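Local coordinates for protein D-aminopeptidase (Bacillus subtilis, PDB 1HI9) that uses two zinc ions per subunit to hydrolyse N-terminal residues from D-amino-acid-containing peptides, inside the central chamber of a homodecamer, at residues K2-V7 and E53-D58; F119-F124 and I221-Y226; L136-A141 and K209-P214; N233-T238 and V247-K252. One frame throughout, in Å; residues are numbered along the deposited sequence.

Contact 1 lies in the mixed, mainly parallel sheet, whereas contacts 2 and 4 share the antiparallel sheet: strands 218-223 and 246-250 are neighbours there, and Ile221 O lies 2.9 Å from Val247 N, a probable hydrogen bond. The centres of contacts 1 and 2 are about 29 Å apart, on opposite sides of the chain's centre. Contact 3 has its centre about 17 Å from that of contact 1, and touches contact 2 where Phe124 CD1 meets Leu136 CD1 at 3.4 Å. Contacts 1 and 2 both reach the neighbourhood of the zinc site: the side chains of Asp58 and Phe124 lie about 8 Å and 9 Å, respectively, from a bound zinc ion. Contact 4 is remote from it.

Contact 1: residues K2-V7 and E53-D58; sequences KLYMSV and EVLVND
Lys2 and Glu53 leave the same face of the sheet and run side by side. From Lys2 CB the chain turns CG beside the backbone N (chi1 -65°), which brings Lys2 CG to 3.7 Å from Glu53 CB. Lys2 CD passes the carboxylate, 3.5 Å from Glu53 OE1, and a bend at chi3 keeps Lys2 CE alongside it, 3.7 Å from Glu53 OE1. The tip, Lys2 NZ, stops 4.4 Å from Glu53 OE1, beyond a salt bridge; it is hydrogen-bonded to Thr94 OG1, and Phe95 adds a cation-pi contact. Six parallel bridges in unbroken register, Lys2-Glu53 through Val7-Asp58, join the strands; with helix 28-48 between them they form a beta-alpha-beta crossover. Strand 2-7 runs straight into the zinc ligand Asp8, and the zinc ligand His60 follows two residues after strand 53-58. Five backbone hydrogen bonds alternate in direction, from Leu3 N to Glu53 O (2.9 Å) through to Val7 N to Asn57 O (3.0 Å, 176° at the hydrogen). On the face turned to helix 28-48, Met5 SD rests 4.0 Å from Val54 CG1. On the other, the Tyr4 ring receives Leu55 CD1 at its edge, while Tyr4 OH is hydrogen-bonded to Glu89 O.

Contact 2: residues F119-F124 and I221-Y226; sequences FGVRHF and IEFANY
With chi1 at -174°, Glu222 carries CG beside its own carbonyl carbon and runs on extended, while Arg122 (chi1 -90°) bends at chi3 (58°); the two side chains thus lie alongside each other, pointing the same way. The backbone beneath them forms a classic beta bulge, in which Arg122 and His123 both face Glu222 and the antiparallel register slips by one residue. The evidence is a shared acceptor: Glu222 O takes Arg122 N at 2.7 Å and, more weakly, His123 N at 3.3 Å. Normal pairing returns with Glu222 N donating to His123 O at 2.9 Å, and at the other end Ala224 N donates to Gly120 O at 2.8 Å.

Above the bulge, Arg122 NE and Glu222 OE2 make a salt bridge of 3.0 Å. The oxygen sits in the guanidinium plane and is met nearly along its C-O axis, a single directed bond through NE. A neighbouring subunit adds weak links: Arg122 NH2 has a long ion pair with Glu222 OE2 of that subunit, and Arg122 NH1 a weak hydrogen bond to Ala224 O of the same neighbour.

The apolar side of the sheet is turned to helix 254-268. There Ile221 CG2 approaches the edge of the Phe124 ring, 3.8 Å from Phe124 CE2, and also lies 4.0 Å from Val121 CG1. On the polar side, the His123 ring offers its edge to the carboxylate, steeply inclined to it; His123 ND1 stays 4.0 Å from Glu222 OE1, buried and without a hydrogen-bonding partner in the model.

Contact 3: residues L136-A141 and K209-P214; sequences LNAYVA and KPLTPP
Helix 133-143, which opens with the zinc ligand Glu133, presents Ala138 and Tyr139 to the loop between helix 187-203 and strand 218-223, where Leu211 is the centre of an inverse gamma turn. A weak bond from Thr212 N to Pro210 O, 2.9 Å, closes that turn, and the Leu211 side chain is directed at the helix.

Leu211 has an unusual chi1 of -142°, well off a staggered value, and both its methyls reach the Tyr139 ring. Leu211 CD1 stands over one face, 4.0 Å from the Tyr139 ring centroid and 20° off the ring normal, a CH-pi contact; the same CD1 touches Ala138 CB at 3.6 Å. Leu211 CD2 is tighter still, 3.3 Å from Tyr139 CE2. Two loop carbonyls come close to the ring: Leu211 O is 3.4 Å from Tyr139 CD2, and Thr212 O lies at the edge, near the ring plane, 3.8 Å from Tyr139 CE2. Farther along, Pro213 slides past Tyr139 in the opposite direction, with Pro213 CB 3.7 Å from Tyr139 CD2 and Pro213 CG 3.6 Å from Tyr139 O.

Replacing Tyr139 by an alanine would probably open a gap beside Leu211 and Pro213, leaving Leu211 CD1 without the ring face beneath it and CD2 without its neighbour CE2.

Ile126, Val131 and Met254 also touch Tyr139, linking the contact to the antiparallel sheet and helix 254-268. Apolar packing and CH-pi contact thus join the two segments, packing a loop that carries an inverse gamma turn against one side of helix 133-143.

Contact 4: residues N233-T238 and V247-K252; sequences NLMPGT and VQFQAK
Met235 lays its terminal methyl over a face of the Phe249 ring: CE sits 4.0 Å from the Phe249 centroid, 26° off the normal, a CH-pi contact displaced toward the rim. Its nearest ring atom is Phe249 CD1, 3.7 Å from Met235 CE. The side chains cross at about a right angle, the methyl being turned onto the ring by a bend at chi3 (89°).

Met235 also begins a type II turn ending at Thr238, with Gly237 at the position of positive phi. Met235 O receives two bonds from Thr238: OG1 at 2.7 Å, in the carbonyl plane, and the backbone N at 3.3 Å. Across the contact, Thr238 CB packs 3.7 Å from Val247 CG1, and Thr238 CA makes a CA-H...O contact of 3.2 Å with Gln248 O. A valine at Thr238 would probably cost Met235 O the shorter of its two bonds from that residue, leaving the turn less firmly fixed.

Water 1 accepts from Gln250 N at 3.0 Å and lies beside Gly237 O. Pro236 of a neighbouring subunit packs on Met235 and Phe249. The chemistry implies that hydrogen bonds shape the turn, while the Met235-Phe249 CH-pi contact, the Thr238-Val247 packing and one CA-H...O contact hold it to strand 246-250.

Contact 1: residues K2-V7 and E53-D58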
loop_
_atom_site.group_PDB
_atom_site.type_symbol
_atom_site.label_atom_id
_atom_site.label_comp_id
_atom_site.label_asym_id
_atom_site.label_seq_id
_atom_site.Cartn_x
_atom_site.Cartn_y
_atom_site.Cartn_z
ATOM N N LYS A 2 -43.315 23.750 -14.934
ATOM C CA LYS A 2 -42.175 23.151 -14.246
ATOM C C LYS A 2 -41.984 21.685 -14.620
ATOM O O LYS A 2 -42.925 20.892 -14.585
ATOM C CB LYS A 2 -42.346 23.262 -12.728
ATOM C CG LYS A 2 -42.325 24.684 -12.209
ATOM C CD LYS A 2 -42.702 24.759 -10.737
ATOM C CE LYS A 2 -41.655 24.141 -9.830
ATOM N NZ LYS A 2 -42.050 24.312 -8.407
ATOM N N LEU A 3 -40.756 21.333 -14.980
ATOM C CA LEU A 3 -40.433 19.968 -15.347
ATOM C C LEU A 3 -39.399 19.401 -14.367
ATOM O O LEU A 3 -38.411 20.058 -14.035
ATOM C CB LEU A 3 -39.907 19.939 -16.785
ATOM C CG LEU A 3 -39.601 18.611 -17.491
ATOM C CD1 LEU A 3 -38.218 18.163 -17.125
ATOM C CD2 LEU A 3 -40.634 17.555 -17.129
ATOM N N TYR A 4 -39.654 18.187 -13.886
ATOM C CA TYR A 4 -38.758 17.517 -12.950
ATOM C C TYR A 4 -37.914 16.474 -13.664
ATOM O O TYR A 4 -38.432 15.675 -14.448
ATOM C CB TYR A 4 -39.544 16.808 -11.856
ATOM C CG TYR A 4 -38.655 16.138 -10.825
ATOM C CD1 TYR A 4 -38.078 16.880 -9.787
ATOM C CD2 TYR A 4 -38.378 14.770 -10.894
ATOM C CE1 TYR A 4 -37.247 16.275 -8.838
ATOM C CE2 TYR A 4 -37.547 14.156 -9.954
ATOM C CZ TYR A 4 -36.989 14.912 -8.929
ATOM O OH TYR A 4 -36.202 14.306 -7.974
ATOM N N MET A 5 -36.618 16.461 -13.366
ATOM C CA MET A 5 -35.706 15.503 -13.982
ATOM C C MET A 5 -34.920 14.679 -12.970
ATOM O O MET A 5 -34.309 15.213 -12.050
ATOM C CB MET A 5 -34.717 16.216 -14.905
ATOM C CG MET A 5 -35.206 16.404 -16.324
ATOM S SD MET A 5 -33.965 17.171 -17.395
ATOM C CE MET A 5 -32.732 15.901 -17.479
ATOM N N SER A 6 -34.955 13.366 -13.146
ATOM C CA SER A 6 -34.215 12.454 -12.290
ATOM C C SER A 6 -33.194 11.831 -13.219
ATOM O O SER A 6 -33.562 11.175 -14.196
ATOM C CB SER A 6 -35.125 11.374 -11.720
ATOM O OG SER A 6 -34.371 10.427 -10.982
ATOM N N VAL A 7 -31.913 12.043 -12.929
ATOM C CA VAL A 7 -30.868 11.500 -13.783
ATOM C C VAL A 7 -29.992 10.442 -13.118
ATOM O O VAL A 7 -29.292 10.723 -12.144
ATOM C CB VAL A 7 -29.935 12.617 -14.311
ATOM C CG1 VAL A 7 -29.052 12.067 -15.426
ATOM C CG2 VAL A 7 -30.757 13.796 -14.808
ATOM N N GLU A 53 -39.212 26.208 -15.903
ATOM C CA GLU A 53 -38.360 25.703 -14.827
ATOM C C GLU A 53 -38.014 24.236 -15.036
ATOM O O GLU A 53 -38.863 23.434 -15.433
ATOM C CB GLU A 53 -39.060 25.863 -13.474
ATOM C CG GLU A 53 -38.438 26.905 -12.564
ATOM C CD GLU A 53 -39.084 26.949 -11.176
ATOM O OE1 GLU A 53 -40.272 27.324 -11.068
ATOM O OE2 GLU A 53 -38.402 26.605 -10.188
ATOM N N VAL A 54 -36.761 23.888 -14.772
ATOM C CA VAL A 54 -36.305 22.511 -14.905
ATOM C C VAL A 54 -35.438 22.162 -13.703
ATOM O O VAL A 54 -34.321 22.659 -13.571
ATOM C CB VAL A 54 -35.479 22.299 -16.182
ATOM C CG1 VAL A 54 -35.087 20.837 -16.300
ATOM C CG2 VAL A 54 -36.275 22.733 -17.394
ATOM N N LEU A 55 -35.976 21.320 -12.823
ATOM C CA LEU A 55 -35.270 20.882 -11.626
ATOM C C LEU A 55 -34.569 19.574 -11.963
ATOM O O LEU A 55 -35.221 18.598 -12.350
ATOM C CB LEU A 55 -36.254 20.639 -10.478
ATOM C CG LEU A 55 -35.816 21.038 -9.070
ATOM C CD1 LEU A 55 -36.636 20.267 -8.060
ATOM C CD2 LEU A 55 -34.343 20.756 -8.876
ATOM N N VAL A 56 -33.248 19.556 -11.809
ATOM C CA VAL A 56 -32.453 18.373 -12.114
ATOM C C VAL A 56 -31.886 17.747 -10.846
ATOM O O VAL A 56 -31.077 18.357 -10.146
ATOM C CB VAL A 56 -31.290 18.717 -13.074
ATOM C CG1 VAL A 56 -30.578 17.438 -13.521
ATOM C CG2 VAL A 56 -31.828 19.482 -14.278
ATOM N N ASN A 57 -32.321 16.520 -10.564
ATOM C CA ASN A 57 -31.891 15.780 -9.381
ATOM C C ASN A 57 -30.929 14.650 -9.758
ATOM O O ASN A 57 -31.303 13.706 -10.462
ATOM C CB ASN A 57 -33.110 15.187 -8.665
ATOM C CG ASN A 57 -32.749 14.499 -7.359
ATOM O OD1 ASN A 57 -33.363 13.502 -6.974
ATOM N ND2 ASN A 57 -31.763 15.031 -6.669
ATOM N N ASP A 58 -29.690 14.753 -9.292
ATOM C CA ASP A 58 -28.682 13.733 -9.556
ATOM C C ASP A 58 -29.163 12.533 -8.761
ATOM O O ASP A 58 -29.245 12.599 -7.529
ATOM C CB ASP A 58 -27.318 14.198 -9.033
ATOM C CG ASP A 58 -26.175 13.337 -9.527
ATOM O OD1 ASP A 58 -26.333 12.095 -9.546
ATOM O OD2 ASP A 58 -25.113 13.901 -9.877
#

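Contact 2: residues F119-F124 and I221-Y226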
loop_
_atom_site.group_PDB
_atom_site.type_symbol
_atom_site.label_atom_id
_atom_site.label_comp_id
_atom_site.label_asym_id
_atom_site.label_seq_id
_atom_site.Cartn_x
_atom_site.Cartn_y
_atom_site.Cartn_z
ATOM N N PHE A 119 -27.036 -3.741 -4.861
ATOM C CA PHE A 119 -26.786 -5.040 -5.481
ATOM C C PHE A 119 -27.579 -6.140 -4.797
ATOM O O PHE A 119 -27.956 -7.131 -5.424
ATOM C CB PHE A 119 -25.290 -5.379 -5.416
ATOM C CG PHE A 119 -24.424 -4.479 -6.264
ATOM C CD1 PHE A 119 -23.229 -3.955 -5.757
ATOM C CD2 PHE A 119 -24.790 -4.169 -7.573
ATOM C CE1 PHE A 119 -22.417 -3.127 -6.534
ATOM C CE2 PHE A 119 -23.989 -3.342 -8.364
ATOM C CZ PHE A 119 -22.797 -2.823 -7.842
ATOM N N GLY A 120 -27.846 -5.950 -3.510
ATOM C CA GLY A 120 -28.564 -6.954 -2.750
ATOM C C GLY A 120 -30.037 -7.218 -3.019
ATOM O O GLY A 120 -30.560 -8.236 -2.564
ATOM N N VAL A 121 -30.732 -6.342 -3.734
ATOM C CA VAL A 121 -32.145 -6.613 -3.954
ATOM C C VAL A 121 -32.406 -7.348 -5.256
ATOM O O VAL A 121 -31.762 -7.090 -6.283
ATOM C CB VAL A 121 -33.018 -5.334 -3.949
ATOM C CG1 VAL A 121 -32.638 -4.434 -2.788
ATOM C CG2 VAL A 121 -32.898 -4.616 -5.268
ATOM N N ARG A 122 -33.345 -8.283 -5.210
ATOM C CA ARG A 122 -33.709 -9.029 -6.404
ATOM C C ARG A 122 -34.979 -8.459 -6.996
ATOM O O ARG A 122 -35.098 -8.364 -8.212
ATOM C CB ARG A 122 -33.897 -10.508 -6.084
ATOM C CG ARG A 122 -32.626 -11.314 -6.234
ATOM C CD ARG A 122 -32.894 -12.747 -5.909
ATOM N NE ARG A 122 -33.947 -13.342 -6.742
ATOM C CZ ARG A 122 -33.769 -13.776 -7.985
ATOM N NH1 ARG A 122 -32.578 -13.681 -8.561
ATOM N NH2 ARG A 122 -34.772 -14.329 -8.644
ATOM N N HIS A 123 -35.920 -8.083 -6.132
ATOM C CA HIS A 123 -37.185 -7.504 -6.577
ATOM C C HIS A 123 -37.787 -6.547 -5.551
ATOM O O HIS A 123 -37.619 -6.714 -4.342
ATOM C CB HIS A 123 -38.239 -8.594 -6.849
ATOM C CG HIS A 123 -37.927 -9.483 -8.012
ATOM N ND1 HIS A 123 -37.587 -10.809 -7.864
ATOM C CD2 HIS A 123 -37.890 -9.230 -9.342
ATOM C CE1 HIS A 123 -37.347 -11.338 -9.051
ATOM N NE2 HIS A 123 -37.525 -10.399 -9.966
ATOM N N PHE A 124 -38.491 -5.547 -6.060
ATOM C CA PHE A 124 -39.214 -4.580 -5.251
ATOM C C PHE A 124 -40.679 -4.863 -5.588
ATOM O O PHE A 124 -41.004 -5.178 -6.738
ATOM C CB PHE A 124 -38.886 -3.148 -5.678
ATOM C CG PHE A 124 -37.667 -2.566 -5.015
ATOM C CD1 PHE A 124 -36.986 -1.493 -5.602
ATOM C CD2 PHE A 124 -37.216 -3.058 -3.798
ATOM C CE1 PHE A 124 -35.871 -0.930 -4.989
ATOM C CE2 PHE A 124 -36.108 -2.503 -3.180
ATOM C CZ PHE A 124 -35.432 -1.434 -3.773
ATOM N N ILE A 221 -39.672 -6.514 -0.393
ATOM C CA ILE A 221 -38.339 -6.504 -0.952
ATOM C C ILE A 221 -37.763 -7.895 -0.847
ATOM O O ILE A 221 -37.663 -8.452 0.241
ATOM C CB ILE A 221 -37.395 -5.548 -0.193
ATOM C CG1 ILE A 221 -38.014 -4.156 -0.116
ATOM C CG2 ILE A 221 -36.034 -5.502 -0.893
ATOM C CD1 ILE A 221 -37.213 -3.181 0.672
ATOM N N GLU A 222 -37.410 -8.469 -1.987
ATOM C CA GLU A 222 -36.807 -9.788 -1.992
ATOM C C GLU A 222 -35.307 -9.558 -2.134
ATOM O O GLU A 222 -34.858 -8.960 -3.116
ATOM C CB GLU A 222 -37.318 -10.604 -3.169
ATOM C CG GLU A 222 -36.841 -12.041 -3.150
ATOM C CD GLU A 222 -37.313 -12.827 -4.362
ATOM O OE1 GLU A 222 -38.534 -12.864 -4.621
ATOM O OE2 GLU A 222 -36.456 -13.405 -5.054
ATOM N N PHE A 223 -34.535 -10.019 -1.155
ATOM C CA PHE A 223 -33.085 -9.855 -1.179
ATOM C C PHE A 223 -32.387 -11.091 -1.739
ATOM O O PHE A 223 -32.974 -12.173 -1.819
ATOM C CB PHE A 223 -32.570 -9.555 0.234
ATOM C CG PHE A 223 -33.097 -8.267 0.803
ATOM C CD1 PHE A 223 -34.221 -8.261 1.625
ATOM C CD2 PHE A 223 -32.484 -7.051 0.491
ATOM C CE1 PHE A 223 -34.734 -7.062 2.129
ATOM C CE2 PHE A 223 -32.986 -5.838 0.986
ATOM C CZ PHE A 223 -34.117 -5.840 1.811
ATOM N N ALA A 224 -31.126 -10.925 -2.127
ATOM C CA ALA A 224 -30.356 -12.026 -2.694
ATOM C C ALA A 224 -30.117 -13.165 -1.705
ATOM O O ALA A 224 -30.217 -14.334 -2.082
ATOM C CB ALA A 224 -29.028 -11.507 -3.228
ATOM N N ASN A 225 -29.798 -12.828 -0.451
ATOM C CA ASN A 225 -29.553 -13.853 0.574
ATOM C C ASN A 225 -30.329 -13.572 1.856
ATOM O O ASN A 225 -30.873 -12.486 2.044
ATOM C CB ASN A 225 -28.046 -13.994 0.881
ATOM C CG ASN A 225 -27.441 -12.737 1.480
ATOM O OD1 ASN A 225 -26.609 -12.062 0.855
ATOM N ND2 ASN A 225 -27.855 -12.413 2.695
ATOM N N TYR A 226 -30.383 -14.559 2.740
ATOM C CA TYR A 226 -31.120 -14.409 3.986
ATOM C C TYR A 226 -30.506 -13.379 4.950
ATOM O O TYR A 226 -31.216 -12.734 5.735
ATOM C CB TYR A 226 -31.244 -15.763 4.677
ATOM C CG TYR A 226 -32.359 -15.816 5.690
ATOM C CD1 TYR A 226 -33.693 -15.994 5.291
ATOM C CD2 TYR A 226 -32.090 -15.675 7.049
ATOM C CE1 TYR A 226 -34.730 -16.033 6.232
ATOM C CE2 TYR A 226 -33.113 -15.711 7.990
ATOM C CZ TYR A 226 -34.420 -15.887 7.582
ATOM O OH TYR A 226 -35.402 -15.897 8.532
#

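Contact 3: residues L136-A141 and K209-P214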
loop_
_atom_site.group_PDB
_atom_site.type_symbol
_atom_site.label_atom_id
_atom_site.label_comp_id
_atom_site.label_asym_id
_atom_site.label_seq_id
_atom_site.Cartn_x
_atom_site.Cartn_y
_atom_site.Cartn_z
ATOM N N LEU A 136 -40.807 2.410 -8.637
ATOM C CA LEU A 136 -40.950 3.108 -7.368
ATOM C C LEU A 136 -40.968 4.622 -7.565
ATOM O O LEU A 136 -41.790 5.313 -6.966
ATOM C CB LEU A 136 -39.816 2.743 -6.408
ATOM C CG LEU A 136 -39.882 1.394 -5.695
ATOM C CD1 LEU A 136 -38.689 1.284 -4.727
ATOM C CD2 LEU A 136 -41.193 1.257 -4.930
ATOM N N ASN A 137 -40.068 5.141 -8.398
ATOM C CA ASN A 137 -40.027 6.582 -8.610
ATOM C C ASN A 137 -41.294 7.075 -9.321
ATOM O O ASN A 137 -41.784 8.180 -9.049
ATOM C CB ASN A 137 -38.772 6.988 -9.394
ATOM C CG ASN A 137 -37.478 6.583 -8.688
ATOM O OD1 ASN A 137 -37.462 6.320 -7.482
ATOM N ND2 ASN A 137 -36.392 6.543 -9.434
ATOM N N ALA A 138 -41.839 6.243 -10.207
ATOM C CA ALA A 138 -43.049 6.608 -10.923
ATOM C C ALA A 138 -44.200 6.679 -9.927
ATOM O O ALA A 138 -45.027 7.592 -9.979
ATOM C CB ALA A 138 -43.347 5.588 -12.021
ATOM N N TYR A 139 -44.237 5.723 -9.000
ATOM C CA TYR A 139 -45.286 5.695 -7.988
ATOM C C TYR A 139 -45.216 6.919 -7.080
ATOM O O TYR A 139 -46.253 7.455 -6.682
ATOM C CB TYR A 139 -45.194 4.421 -7.148
ATOM C CG TYR A 139 -45.952 3.248 -7.723
ATOM C CD1 TYR A 139 -45.394 1.973 -7.730
ATOM C CD2 TYR A 139 -47.230 3.411 -8.256
ATOM C CE1 TYR A 139 -46.083 0.887 -8.255
ATOM C CE2 TYR A 139 -47.933 2.329 -8.784
ATOM C CZ TYR A 139 -47.350 1.067 -8.780
ATOM O OH TYR A 139 -48.032 -0.017 -9.295
ATOM N N VAL A 140 -44.005 7.362 -6.737
ATOM C CA VAL A 140 -43.882 8.540 -5.885
ATOM C C VAL A 140 -44.350 9.749 -6.690
ATOM O O VAL A 140 -44.947 10.663 -6.147
ATOM C CB VAL A 140 -42.430 8.765 -5.406
ATOM C CG1 VAL A 140 -42.337 10.090 -4.653
ATOM C CG2 VAL A 140 -41.999 7.616 -4.506
ATOM N N ALA A 141 -44.077 9.741 -7.986
ATOM C CA ALA A 141 -44.509 10.828 -8.843
ATOM C C ALA A 141 -46.039 10.818 -8.851
ATOM O O ALA A 141 -46.682 11.871 -8.826
ATOM C CB ALA A 141 -43.973 10.630 -10.256
ATOM N N LYS A 209 -50.881 9.612 -17.984
ATOM C CA LYS A 209 -51.469 9.808 -16.667
ATOM C C LYS A 209 -50.540 9.385 -15.544
ATOM O O LYS A 209 -49.698 8.506 -15.716
ATOM C CB LYS A 209 -52.790 9.041 -16.547
ATOM C CG LYS A 209 -53.967 9.683 -17.264
ATOM C CD LYS A 209 -55.260 9.000 -16.860
ATOM C CE LYS A 209 -56.483 9.738 -17.395
ATOM N NZ LYS A 209 -57.779 9.178 -16.863
ATOM N N PRO A 210 -50.683 10.014 -14.372
ATOM C CA PRO A 210 -49.857 9.704 -13.205
ATOM C C PRO A 210 -50.056 8.257 -12.776
ATOM O O PRO A 210 -51.164 7.733 -12.844
ATOM C CB PRO A 210 -50.363 10.690 -12.150
ATOM C CG PRO A 210 -50.806 11.863 -12.969
ATOM C CD PRO A 210 -51.538 11.184 -14.106
ATOM N N LEU A 211 -48.975 7.614 -12.348
ATOM C CA LEU A 211 -49.044 6.234 -11.901
ATOM C C LEU A 211 -49.518 6.249 -10.449
ATOM O O LEU A 211 -48.715 6.159 -9.517
ATOM C CB LEU A 211 -47.665 5.582 -11.986
ATOM C CG LEU A 211 -47.604 4.122 -12.440
ATOM C CD1 LEU A 211 -46.273 3.528 -12.001
ATOM C CD2 LEU A 211 -48.743 3.327 -11.850
ATOM N N THR A 212 -50.825 6.370 -10.262
ATOM C CA THR A 212 -51.399 6.427 -8.927
ATOM C C THR A 212 -51.091 5.184 -8.100
ATOM O O THR A 212 -51.363 4.054 -8.522
ATOM C CB THR A 212 -52.923 6.626 -9.000
ATOM O OG1 THR A 212 -53.207 7.781 -9.798
ATOM C CG2 THR A 212 -53.507 6.818 -7.600
ATOM N N PRO A 213 -50.502 5.378 -6.910
ATOM C CA PRO A 213 -50.161 4.264 -6.030
ATOM C C PRO A 213 -51.291 3.973 -5.055
ATOM O O PRO A 213 -52.148 4.818 -4.816
ATOM C CB PRO A 213 -48.923 4.779 -5.315
ATOM C CG PRO A 213 -49.294 6.218 -5.093
ATOM C CD PRO A 213 -49.865 6.623 -6.439
ATOM N N PRO A 214 -51.310 2.764 -4.483
ATOM C CA PRO A 214 -52.346 2.378 -3.520
ATOM C C PRO A 214 -52.317 3.326 -2.321
ATOM O O PRO A 214 -51.296 3.957 -2.052
ATOM C CB PRO A 214 -51.933 0.965 -3.118
ATOM C CG PRO A 214 -51.234 0.449 -4.341
ATOM C CD PRO A 214 -50.411 1.635 -4.776
#

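Contact 4: residues N233-T238 and V247-K252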
loop_
_atom_site.group_PDB
_atom_site.type_symbol
_atom_site.label_atom_id
_atom_site.label_comp_id
_atom_site.label_asym_id
_atom_site.label_seq_id
_atom_site.Cartn_x
_atom_site.Cartn_y
_atom_site.Cartn_z
ATOM N N ASN A 233 -35.075 -6.810 8.337
ATOM C CA ASN A 233 -36.100 -7.222 9.275
ATOM C C ASN A 233 -35.879 -6.663 10.683
ATOM O O ASN A 233 -36.646 -6.939 11.604
ATOM C CB ASN A 233 -36.185 -8.751 9.301
ATOM C CG ASN A 233 -37.386 -9.250 10.069
ATOM O OD1 ASN A 233 -38.475 -8.670 9.983
ATOM N ND2 ASN A 233 -37.206 -10.336 10.814
ATOM N N LEU A 234 -34.827 -5.870 10.838
ATOM C CA LEU A 234 -34.516 -5.247 12.117
ATOM C C LEU A 234 -35.386 -3.999 12.268
ATOM O O LEU A 234 -35.705 -3.581 13.376
ATOM C CB LEU A 234 -33.047 -4.840 12.151
ATOM C CG LEU A 234 -32.090 -5.509 13.133
ATOM C CD1 LEU A 234 -32.384 -6.990 13.284
ATOM C CD2 LEU A 234 -30.675 -5.282 12.628
ATOM N N MET A 235 -35.766 -3.404 11.144
ATOM C CA MET A 235 -36.585 -2.202 11.175
ATOM C C MET A 235 -37.981 -2.491 11.705
ATOM O O MET A 235 -38.644 -3.431 11.263
ATOM C CB MET A 235 -36.694 -1.594 9.782
ATOM C CG MET A 235 -37.283 -0.198 9.780
ATOM S SD MET A 235 -37.380 0.513 8.136
ATOM C CE MET A 235 -39.024 -0.073 7.621
ATOM N N PRO A 236 -38.452 -1.678 12.665
ATOM C CA PRO A 236 -39.787 -1.882 13.231
ATOM C C PRO A 236 -40.859 -1.868 12.144
ATOM O O PRO A 236 -40.780 -1.090 11.194
ATOM C CB PRO A 236 -39.938 -0.703 14.189
ATOM C CG PRO A 236 -38.525 -0.422 14.609
ATOM C CD PRO A 236 -37.785 -0.528 13.302
ATOM N N GLY A 237 -41.858 -2.729 12.288
ATOM C CA GLY A 237 -42.926 -2.783 11.306
ATOM C C GLY A 237 -42.674 -3.721 10.136
ATOM O O GLY A 237 -43.496 -3.799 9.224
ATOM N N THR A 238 -41.549 -4.434 10.157
ATOM C CA THR A 238 -41.215 -5.363 9.084
ATOM C C THR A 238 -41.415 -6.808 9.506
ATOM O O THR A 238 -41.498 -7.116 10.691
ATOM C CB THR A 238 -39.735 -5.225 8.635
ATOM O OG1 THR A 238 -38.867 -5.594 9.719
ATOM C CG2 THR A 238 -39.439 -3.806 8.197
ATOM N N VAL A 247 -38.846 -9.445 2.703
ATOM C CA VAL A 247 -39.267 -8.736 3.904
ATOM C C VAL A 247 -40.376 -7.776 3.500
ATOM O O VAL A 247 -40.268 -7.097 2.482
ATOM C CB VAL A 247 -38.101 -7.952 4.526
ATOM C CG1 VAL A 247 -38.546 -7.294 5.822
ATOM C CG2 VAL A 247 -36.921 -8.888 4.765
ATOM N N GLN A 248 -41.451 -7.735 4.283
ATOM C CA GLN A 248 -42.573 -6.869 3.957
ATOM C C GLN A 248 -42.773 -5.753 4.978
ATOM O O GLN A 248 -42.425 -5.881 6.154
ATOM C CB GLN A 248 -43.862 -7.685 3.842
ATOM C CG GLN A 248 -43.759 -8.869 2.906
ATOM C CD GLN A 248 -45.111 -9.468 2.592
ATOM O OE1 GLN A 248 -45.921 -9.691 3.492
ATOM N NE2 GLN A 248 -45.365 -9.733 1.305
ATOM N N PHE A 249 -43.346 -4.657 4.509
ATOM C CA PHE A 249 -43.605 -3.507 5.348
ATOM C C PHE A 249 -44.899 -2.817 4.920
ATOM O O PHE A 249 -45.000 -2.324 3.794
ATOM C CB PHE A 249 -42.442 -2.516 5.238
ATOM C CG PHE A 249 -42.672 -1.226 5.975
ATOM C CD1 PHE A 249 -42.541 -1.169 7.362
ATOM C CD2 PHE A 249 -43.089 -0.088 5.292
ATOM C CE1 PHE A 249 -42.821 -0.003 8.051
ATOM C CE2 PHE A 249 -43.371 1.083 5.976
ATOM C CZ PHE A 249 -43.240 1.127 7.360
ATOM N N GLN A 250 -45.883 -2.787 5.819
ATOM C CA GLN A 250 -47.157 -2.134 5.543
ATOM C C GLN A 250 -46.948 -0.646 5.818
ATOM O O GLN A 250 -46.649 -0.252 6.947
ATOM C CB GLN A 250 -48.258 -2.698 6.452
ATOM C CG GLN A 250 -49.569 -1.917 6.419
ATOM C CD GLN A 250 -50.254 -1.927 5.058
ATOM O OE1 GLN A 250 -50.813 -2.934 4.630
ATOM N NE2 GLN A 250 -50.201 -0.794 4.368
ATOM N N ALA A 251 -47.081 0.170 4.778
ATOM C CA ALA A 251 -46.881 1.613 4.889
ATOM C C ALA A 251 -48.198 2.378 4.947
ATOM O O ALA A 251 -49.240 1.864 4.544
ATOM C CB ALA A 251 -46.054 2.109 3.709
ATOM N N LYS A 252 -48.136 3.610 5.445
ATOM C CA LYS A 252 -49.312 4.467 5.553
ATOM C C LYS A 252 -49.633 5.101 4.203
ATOM O O LYS A 252 -50.791 5.381 3.904
ATOM C CB LYS A 252 -49.075 5.575 6.580
ATOM C CG LYS A 252 -48.736 5.074 7.975
ATOM C CD LYS A 252 -48.706 6.216 9.003
ATOM C CE LYS A 252 -47.646 7.285 8.682
ATOM N NZ LYS A 252 -47.930 8.079 7.431
HETATM O O HOH W 1 -45.558 -2.401 8.761
#